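Glycerol dehydrogenase (Bacillus coagulans, PDB 6CSJ) probably catalyses the NAD-dependent oxidation of glycerol and related polyols, and in this engineered double mutant has gained D-lactate dehydrogenase activity. Local coordinates at residues V166-R180 with E292-L305. The protein carries 2 engineered substitutions. Residues are numbered along the deposited sequence; the frame is centred on the assembly and turned at random.
Sequences VSGMGDALATYFEAR and EIEEVVSFCLSVGL
Leu173 packs against Val296, Phe299 and Cys300 where two nearly antiparallel helices (168° between 166-173 and 292-303) meet in the all-helical domain of this iron-containing alcohol dehydrogenase fold. The leucine's CB bond points toward 292-303, CG lies anti to the backbone N (chi1 -157°), and beyond it the two methyls divide the work. CD1 rests 3.9 Å from Phe299 CD2, while CD2 reaches Val296 CG1 and comes within 3.5 Å of Cys300 SG. Met169 brings SD 4.1 Å from Phe299 CZ, an oblique Met-aromatic contact. Beyond the helix end, past Gly304 with its positive phi, Leu305 turns back and sets CD1 3.6 Å from Gly170 CA, where glycine lets the chains come close. Toward the other end, Phe177 puts CZ against Val296 CG2 and CE1 near the Glu292 carboxylate. Arg180 grips that carboxylate end-on, and its NH2 also forms a salt bridge with Glu286. An alanine in place of Glu292 would probably cost the guanidinium its two-nitrogen hold on 292-305 and take away the carboxylate beside Phe177 CE1. In that grip NH2 meets OE1 of Glu292 at 2.9 Å and NH1 meets OE2 at 3.2 Å, both oxygens in the guanidinium plane and met on their syn sides, but with the nitrogens about 34° out of the carboxylate plane.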
ATOM      1  N   VAL A 166      -6.197  -2.462   9.705  1.00 21.11           N
ATOM      2  CA  VAL A 166      -5.073  -2.922  10.523  1.00 22.36           C
ATOM      3  C   VAL A 166      -3.915  -3.370   9.625  1.00 22.21           C
ATOM      4  O   VAL A 166      -2.762  -3.019   9.887  1.00 19.39           O
ATOM      5  CB  VAL A 166      -5.498  -4.057  11.483  1.00 22.94           C
ATOM      6  CG1 VAL A 166      -4.293  -4.706  12.152  1.00 21.91           C
ATOM      7  CG2 VAL A 166      -6.441  -3.503  12.551  1.00 26.09           C
ATOM      8  N   SER A 167      -4.229  -4.113   8.564  1.00 20.59           N
ATOM      9  CA  SER A 167      -3.214  -4.507   7.590  1.00 21.90           C
ATOM     10  C   SER A 167      -2.495  -3.287   6.988  1.00 20.65           C
ATOM     11  O   SER A 167      -1.282  -3.319   6.794  1.00 19.27           O
ATOM     12  CB  SER A 167      -3.815  -5.374   6.482  1.00 23.54           C
ATOM     13  OG  SER A 167      -2.791  -5.976   5.708  1.00 26.09           O
ATOM     14  N   GLY A 168      -3.239  -2.219   6.726  1.00 20.90           N
ATOM     15  CA  GLY A 168      -2.654  -0.948   6.301  1.00 22.14           C
ATOM     16  C   GLY A 168      -1.729  -0.308   7.324  1.00 20.07           C
ATOM     17  O   GLY A 168      -0.774   0.364   6.952  1.00 16.66           O
ATOM     18  N   MET A 169      -2.024  -0.517   8.606  1.00 21.94           N
ATOM     19  CA  MET A 169      -1.125  -0.100   9.694  1.00 21.57           C
ATOM     20  C   MET A 169       0.191  -0.886   9.639  1.00 18.88           C
ATOM     21  O   MET A 169       1.263  -0.317   9.851  1.00 14.59           O
ATOM     22  CB  MET A 169      -1.780  -0.251  11.078  1.00 21.91           C
ATOM     23  CG  MET A 169      -3.079   0.522  11.282  1.00 22.69           C
ATOM     24  SD  MET A 169      -3.792   0.178  12.907  1.00 27.51           S
ATOM     25  CE  MET A 169      -5.496   0.717  12.704  1.00 27.73           C
ATOM     26  N   GLY A 170       0.100  -2.186   9.350  1.00 20.12           N
ATOM     27  CA  GLY A 170       1.281  -3.039   9.200  1.00 20.93           C
ATOM     28  C   GLY A 170       2.200  -2.568   8.087  1.00 22.66           C
ATOM     29  O   GLY A 170       3.420  -2.439   8.287  1.00 25.44           O
ATOM     30  N   ASP A 171       1.595  -2.290   6.930  1.00 23.29           N
ATOM     31  CA  ASP A 171       2.285  -1.723   5.771  1.00 23.94           C
ATOM     32  C   ASP A 171       2.932  -0.374   6.119  1.00 22.79           C
ATOM     33  O   ASP A 171       4.099  -0.144   5.811  1.00 19.25           O
ATOM     34  CB  ASP A 171       1.294  -1.564   4.601  1.00 31.50           C
ATOM     35  CG  ASP A 171       1.942  -1.712   3.228  1.00 35.77           C
ATOM     36  OD1 ASP A 171       2.888  -2.532   3.102  1.00 44.01           O
ATOM     37  OD2 ASP A 171       1.491  -1.041   2.272  1.00 32.05           O
ATOM     38  N   ALA A 172       2.173   0.494   6.790  1.00 22.30           N
ATOM     39  CA  ALA A 172       2.664   1.811   7.245  1.00 23.26           C
ATOM     40  C   ALA A 172       3.813   1.743   8.271  1.00 20.95           C
ATOM     41  O   ALA A 172       4.666   2.634   8.318  1.00 18.19           O
ATOM     42  CB  ALA A 172       1.512   2.626   7.813  1.00 24.74           C
ATOM     43  N   LEU A 173       3.821   0.680   9.068  1.00 21.28           N
ATOM     44  CA  LEU A 173       4.806   0.482  10.131  1.00 22.17           C
ATOM     45  C   LEU A 173       6.244   0.390   9.607  1.00 21.98           C
ATOM     46  O   LEU A 173       7.174   0.872  10.255  1.00 21.30           O
ATOM     47  CB  LEU A 173       4.453  -0.784  10.917  1.00 22.35           C
ATOM     48  CG  LEU A 173       4.963  -0.931  12.339  1.00 26.85           C
ATOM     49  CD1 LEU A 173       4.507   0.228  13.223  1.00 26.23           C
ATOM     50  CD2 LEU A 173       4.475  -2.269  12.898  1.00 28.41           C
ATOM     51  N   ALA A 174       6.417  -0.208   8.427  1.00 19.83           N
ATOM     52  CA  ALA A 174       7.731  -0.354   7.814  1.00 19.28           C
ATOM     53  C   ALA A 174       8.340   0.945   7.312  1.00 18.98           C
ATOM     54  O   ALA A 174       9.565   1.044   7.221  1.00 16.69           O
ATOM     55  CB  ALA A 174       7.656  -1.336   6.656  1.00 21.87           C
ATOM     56  N   THR A 175       7.506   1.936   6.996  1.00 18.37           N
ATOM     57  CA  THR A 175       7.944   3.082   6.195  1.00 18.89           C
ATOM     58  C   THR A 175       9.124   3.859   6.760  1.00 18.74           C
ATOM     59  O   THR A 175      10.072   4.132   6.027  1.00 17.64           O
ATOM     60  CB  THR A 175       6.788   4.063   5.928  1.00 21.37           C
ATOM     61  OG1 THR A 175       5.667   3.355   5.376  1.00 21.01           O
ATOM     62  CG2 THR A 175       7.236   5.175   4.961  1.00 20.99           C
ATOM     63  N   TYR A 176       9.069   4.223   8.042  1.00 18.40           N
ATOM     64  CA  TYR A 176      10.164   4.976   8.665  1.00 19.24           C
ATOM     65  C   TYR A 176      11.482   4.191   8.690  1.00 20.27           C
ATOM     66  O   TYR A 176      12.542   4.745   8.382  1.00 21.21           O
ATOM     67  CB  TYR A 176       9.810   5.409  10.093  1.00 19.62           C
ATOM     68  CG  TYR A 176      10.956   6.134  10.782  1.00 21.16           C
ATOM     69  CD1 TYR A 176      11.506   7.290  10.222  1.00 20.59           C
ATOM     70  CD2 TYR A 176      11.515   5.649  11.971  1.00 21.56           C
ATOM     71  CE1 TYR A 176      12.555   7.950  10.832  1.00 18.98           C
ATOM     72  CE2 TYR A 176      12.571   6.309  12.587  1.00 20.94           C
ATOM     73  CZ  TYR A 176      13.079   7.459  12.010  1.00 20.51           C
ATOM     74  OH  TYR A 176      14.124   8.117  12.607  1.00 24.20           O
ATOM     75  N   PHE A 177      11.408   2.911   9.050  1.00 19.82           N
ATOM     76  CA  PHE A 177      12.601   2.092   9.207  1.00 20.34           C
ATOM     77  C   PHE A 177      13.308   1.853   7.870  1.00 20.00           C
ATOM     78  O   PHE A 177      14.554   1.903   7.791  1.00 17.23           O
ATOM     79  CB  PHE A 177      12.251   0.773   9.905  1.00 22.46           C
ATOM     80  CG  PHE A 177      11.651   0.961  11.269  1.00 24.41           C
ATOM     81  CD1 PHE A 177      12.404   1.526  12.304  1.00 25.70           C
ATOM     82  CD2 PHE A 177      10.325   0.622  11.518  1.00 27.11           C
ATOM     83  CE1 PHE A 177      11.848   1.740  13.568  1.00 26.24           C
ATOM     84  CE2 PHE A 177       9.771   0.820  12.784  1.00 30.00           C
ATOM     85  CZ  PHE A 177      10.540   1.362  13.814  1.00 26.05           C
ATOM     86  N   GLU A 178      12.509   1.627   6.824  1.00 19.51           N
ATOM     87  CA  GLU A 178      13.024   1.426   5.468  1.00 17.73           C
ATOM     88  C   GLU A 178      13.610   2.704   4.896  1.00 17.72           C
ATOM     89  O   GLU A 178      14.678   2.671   4.276  1.00 19.27           O
ATOM     90  CB  GLU A 178      11.942   0.856   4.545  1.00 17.76           C
ATOM     91  CG  GLU A 178      11.486  -0.531   4.978  1.00 20.99           C
ATOM     92  CD  GLU A 178      10.739  -1.295   3.905  1.00 26.36           C
ATOM     93  OE1 GLU A 178       9.583  -0.935   3.571  1.00 28.17           O
ATOM     94  OE2 GLU A 178      11.319  -2.283   3.409  1.00 28.73           O
ATOM     95  N   ALA A 179      12.923   3.825   5.122  1.00 17.97           N
ATOM     96  CA  ALA A 179      13.405   5.146   4.680  1.00 16.81           C
ATOM     97  C   ALA A 179      14.659   5.581   5.431  1.00 15.53           C
ATOM     98  O   ALA A 179      15.593   6.118   4.827  1.00 15.07           O
ATOM     99  CB  ALA A 179      12.310   6.189   4.827  1.00 15.51           C
ATOM    100  N   ARG A 180      14.674   5.362   6.750  1.00 16.27           N
ATOM    101  CA  ARG A 180      15.855   5.638   7.589  1.00 16.50           C
ATOM    102  C   ARG A 180      17.068   4.872   7.078  1.00 15.37           C
ATOM    103  O   ARG A 180      18.142   5.446   6.915  1.00 14.37           O
ATOM    104  CB  ARG A 180      15.589   5.260   9.049  1.00 17.28           C
ATOM    105  CG  ARG A 180      16.706   5.635  10.018  1.00 18.14           C
ATOM    106  CD  ARG A 180      16.307   5.393  11.477  1.00 19.59           C
ATOM    107  NE  ARG A 180      16.176   3.968  11.771  1.00 20.25           N
ATOM    108  CZ  ARG A 180      15.822   3.462  12.960  1.00 19.58           C
ATOM    109  NH1 ARG A 180      15.533   4.259  13.980  1.00 22.12           N
ATOM    110  NH2 ARG A 180      15.737   2.145  13.134  1.00 19.01           N
ATOM    111  N   GLU A 292      13.202  -0.035  20.880  1.00 29.27           N
ATOM    112  CA  GLU A 292      12.539   0.145  19.583  1.00 28.26           C
ATOM    113  C   GLU A 292      11.777  -1.127  19.165  1.00 24.82           C
ATOM    114  O   GLU A 292      10.661  -1.050  18.676  1.00 24.26           O
ATOM    115  CB  GLU A 292      13.579   0.515  18.524  1.00 32.17           C
ATOM    116  CG  GLU A 292      13.079   1.361  17.361  1.00 38.09           C
ATOM    117  CD  GLU A 292      14.242   2.037  16.623  1.00 39.73           C
ATOM    118  OE1 GLU A 292      14.903   1.381  15.796  1.00 38.84           O
ATOM    119  OE2 GLU A 292      14.505   3.223  16.870  1.00 43.20           O
ATOM    120  N   ILE A 293      12.385  -2.289  19.374  1.00 26.37           N
ATOM    121  CA  ILE A 293      11.742  -3.591  19.085  1.00 27.66           C
ATOM    122  C   ILE A 293      10.496  -3.807  19.952  1.00 24.91           C
ATOM    123  O   ILE A 293       9.448  -4.224  19.458  1.00 19.93           O
ATOM    124  CB  ILE A 293      12.739  -4.766  19.254  1.00 28.74           C
ATOM    125  CG1 ILE A 293      13.803  -4.710  18.149  1.00 31.11           C
ATOM    126  CG2 ILE A 293      12.034  -6.124  19.229  1.00 28.13           C
ATOM    127  CD1 ILE A 293      15.036  -5.541  18.450  1.00 32.03           C
ATOM    128  N   GLU A 294      10.623  -3.528  21.239  1.00 25.01           N
ATOM    129  CA  GLU A 294       9.504  -3.679  22.177  1.00 24.83           C
ATOM    130  C   GLU A 294       8.334  -2.764  21.814  1.00 22.58           C
ATOM    131  O   GLU A 294       7.186  -3.197  21.899  1.00 24.33           O
ATOM    132  CB  GLU A 294       9.948  -3.436  23.624  1.00 25.39           C
ATOM    133  CG  GLU A 294      10.717  -4.597  24.220  1.00 32.05           C
ATOM    134  CD  GLU A 294      11.292  -4.328  25.601  1.00 33.21           C
ATOM    135  OE1 GLU A 294      10.817  -3.404  26.295  1.00 33.77           O
ATOM    136  OE2 GLU A 294      12.216  -5.065  25.996  1.00 34.23           O
ATOM    137  N   GLU A 295       8.619  -1.525  21.411  1.00 18.83           N
ATOM    138  CA  GLU A 295       7.566  -0.603  20.988  1.00 21.32           C
ATOM    139  C   GLU A 295       6.803  -1.133  19.753  1.00 23.01           C
ATOM    140  O   GLU A 295       5.577  -1.046  19.711  1.00 25.87           O
ATOM    141  CB  GLU A 295       8.134   0.797  20.728  1.00 18.87           C
ATOM    142  CG  GLU A 295       7.097   1.816  20.291  1.00 21.09           C
ATOM    143  CD  GLU A 295       7.615   3.233  20.285  1.00 24.63           C
ATOM    144  OE1 GLU A 295       7.549   3.887  21.351  1.00 44.20           O
ATOM    145  OE2 GLU A 295       8.075   3.709  19.224  1.00 22.27           O
ATOM    146  N   VAL A 296       7.523  -1.698  18.780  1.00 19.84           N
ATOM    147  CA  VAL A 296       6.905  -2.281  17.583  1.00 19.66           C
ATOM    148  C   VAL A 296       6.096  -3.539  17.904  1.00 20.96           C
ATOM    149  O   VAL A 296       4.956  -3.678  17.450  1.00 19.71           O
ATOM    150  CB  VAL A 296       7.961  -2.595  16.483  1.00 18.81           C
ATOM    151  CG1 VAL A 296       7.367  -3.437  15.356  1.00 17.69           C
ATOM    152  CG2 VAL A 296       8.521  -1.292  15.924  1.00 19.30           C
ATOM    153  N   VAL A 297       6.680  -4.457  18.667  1.00 22.27           N
ATOM    154  CA  VAL A 297       6.002  -5.714  18.986  1.00 24.90           C
ATOM    155  C   VAL A 297       4.745  -5.426  19.810  1.00 27.37           C
ATOM    156  O   VAL A 297       3.697  -6.030  19.578  1.00 26.10           O
ATOM    157  CB  VAL A 297       6.921  -6.702  19.733  1.00 24.55           C
ATOM    158  CG1 VAL A 297       6.152  -7.950  20.172  1.00 23.46           C
ATOM    159  CG2 VAL A 297       8.106  -7.099  18.848  1.00 28.76           C
ATOM    160  N   SER A 298       4.864  -4.485  20.754  1.00 29.50           N
ATOM    161  CA  SER A 298       3.756  -4.075  21.615  1.00 30.42           C
ATOM    162  C   SER A 298       2.599  -3.480  20.801  1.00 31.52           C
ATOM    163  O   SER A 298       1.437  -3.867  20.977  1.00 27.71           O
ATOM    164  CB  SER A 298       4.235  -3.065  22.657  1.00 32.12           C
ATOM    165  OG  SER A 298       3.172  -2.645  23.499  1.00 43.97           O
ATOM    166  N   PHE A 299       2.924  -2.546  19.915  1.00 26.70           N
ATOM    167  CA  PHE A 299       1.933  -1.991  19.012  1.00 22.54           C
ATOM    168  C   PHE A 299       1.239  -3.080  18.182  1.00 22.34           C
ATOM    169  O   PHE A 299       0.008  -3.079  18.071  1.00 19.28           O
ATOM    170  CB  PHE A 299       2.534  -0.940  18.073  1.00 20.50           C
ATOM    171  CG  PHE A 299       1.599  -0.534  16.985  1.00 19.58           C
ATOM    172  CD1 PHE A 299       0.497   0.250  17.283  1.00 21.41           C
ATOM    173  CD2 PHE A 299       1.764  -1.002  15.682  1.00 19.96           C
ATOM    174  CE1 PHE A 299      -0.412   0.603  16.289  1.00 25.49           C
ATOM    175  CE2 PHE A 299       0.863  -0.655  14.684  1.00 20.24           C
ATOM    176  CZ  PHE A 299      -0.222   0.151  14.984  1.00 23.16           C
ATOM    177  N   CYS A 300       2.022  -3.992  17.604  1.00 20.77           N
ATOM    178  CA  CYS A 300       1.471  -5.066  16.764  1.00 21.68           C
ATOM    179  C   CYS A 300       0.512  -5.963  17.554  1.00 20.76           C
ATOM    180  O   CYS A 300      -0.581  -6.285  17.077  1.00 25.23           O
ATOM    181  CB  CYS A 300       2.583  -5.899  16.116  1.00 22.74           C
ATOM    182  SG  CYS A 300       3.547  -5.081  14.808  1.00 20.78           S
ATOM    183  N   LEU A 301       0.901  -6.342  18.770  1.00 22.94           N
ATOM    184  CA  LEU A 301       0.009  -7.129  19.633  1.00 24.94           C
ATOM    185  C   LEU A 301      -1.270  -6.373  20.010  1.00 23.93           C
ATOM    186  O   LEU A 301      -2.325  -6.984  20.076  1.00 23.78           O
ATOM    187  CB  LEU A 301       0.735  -7.608  20.895  1.00 24.74           C
ATOM    188  CG  LEU A 301       1.850  -8.616  20.655  1.00 27.60           C
ATOM    189  CD1 LEU A 301       2.649  -8.821  21.931  1.00 27.49           C
ATOM    190  CD2 LEU A 301       1.311  -9.950  20.122  1.00 27.05           C
ATOM    191  N   SER A 302      -1.180  -5.061  20.220  1.00 22.89           N
ATOM    192  CA  SER A 302      -2.359  -4.256  20.568  1.00 21.39           C
ATOM    193  C   SER A 302      -3.409  -4.197  19.462  1.00 18.73           C
ATOM    194  O   SER A 302      -4.588  -4.146  19.768  1.00 21.55           O
ATOM    195  CB  SER A 302      -1.965  -2.827  20.996  1.00 20.95           C
ATOM    196  OG  SER A 302      -1.641  -2.006  19.887  1.00 23.08           O
ATOM    197  N   VAL A 303      -2.988  -4.195  18.194  1.00 17.65           N
ATOM    198  CA  VAL A 303      -3.922  -4.085  17.051  1.00 17.28           C
ATOM    199  C   VAL A 303      -4.158  -5.381  16.277  1.00 18.56           C
ATOM    200  O   VAL A 303      -5.008  -5.404  15.391  1.00 22.30           O
ATOM    201  CB  VAL A 303      -3.517  -2.964  16.051  1.00 17.34           C
ATOM    202  CG1 VAL A 303      -3.500  -1.617  16.743  1.00 16.91           C
ATOM    203  CG2 VAL A 303      -2.171  -3.231  15.388  1.00 18.32           C
ATOM    204  N   GLY A 304      -3.418  -6.446  16.596  1.00 18.89           N
ATOM    205  CA  GLY A 304      -3.627  -7.765  15.975  1.00 19.21           C
ATOM    206  C   GLY A 304      -2.793  -8.021  14.732  1.00 22.39           C
ATOM    207  O   GLY A 304      -3.186  -8.810  13.886  1.00 25.86           O
ATOM    208  N   LEU A 305      -1.635  -7.365  14.633  1.00 23.27           N
ATOM    209  CA  LEU A 305      -0.677  -7.623  13.561  1.00 21.95           C
ATOM    210  C   LEU A 305       0.233  -8.798  13.960  1.00 22.60           C
ATOM    211  O   LEU A 305       0.516  -8.987  15.140  1.00 24.55           O
ATOM    212  CB  LEU A 305       0.167  -6.367  13.288  1.00 22.69           C
ATOM    213  CG  LEU A 305      -0.547  -5.251  12.522  1.00 22.75           C
ATOM    214  CD1 LEU A 305       0.307  -3.994  12.507  1.00 24.86           C
ATOM    215  CD2 LEU A 305      -0.895  -5.678  11.102  1.00 20.84           C
TER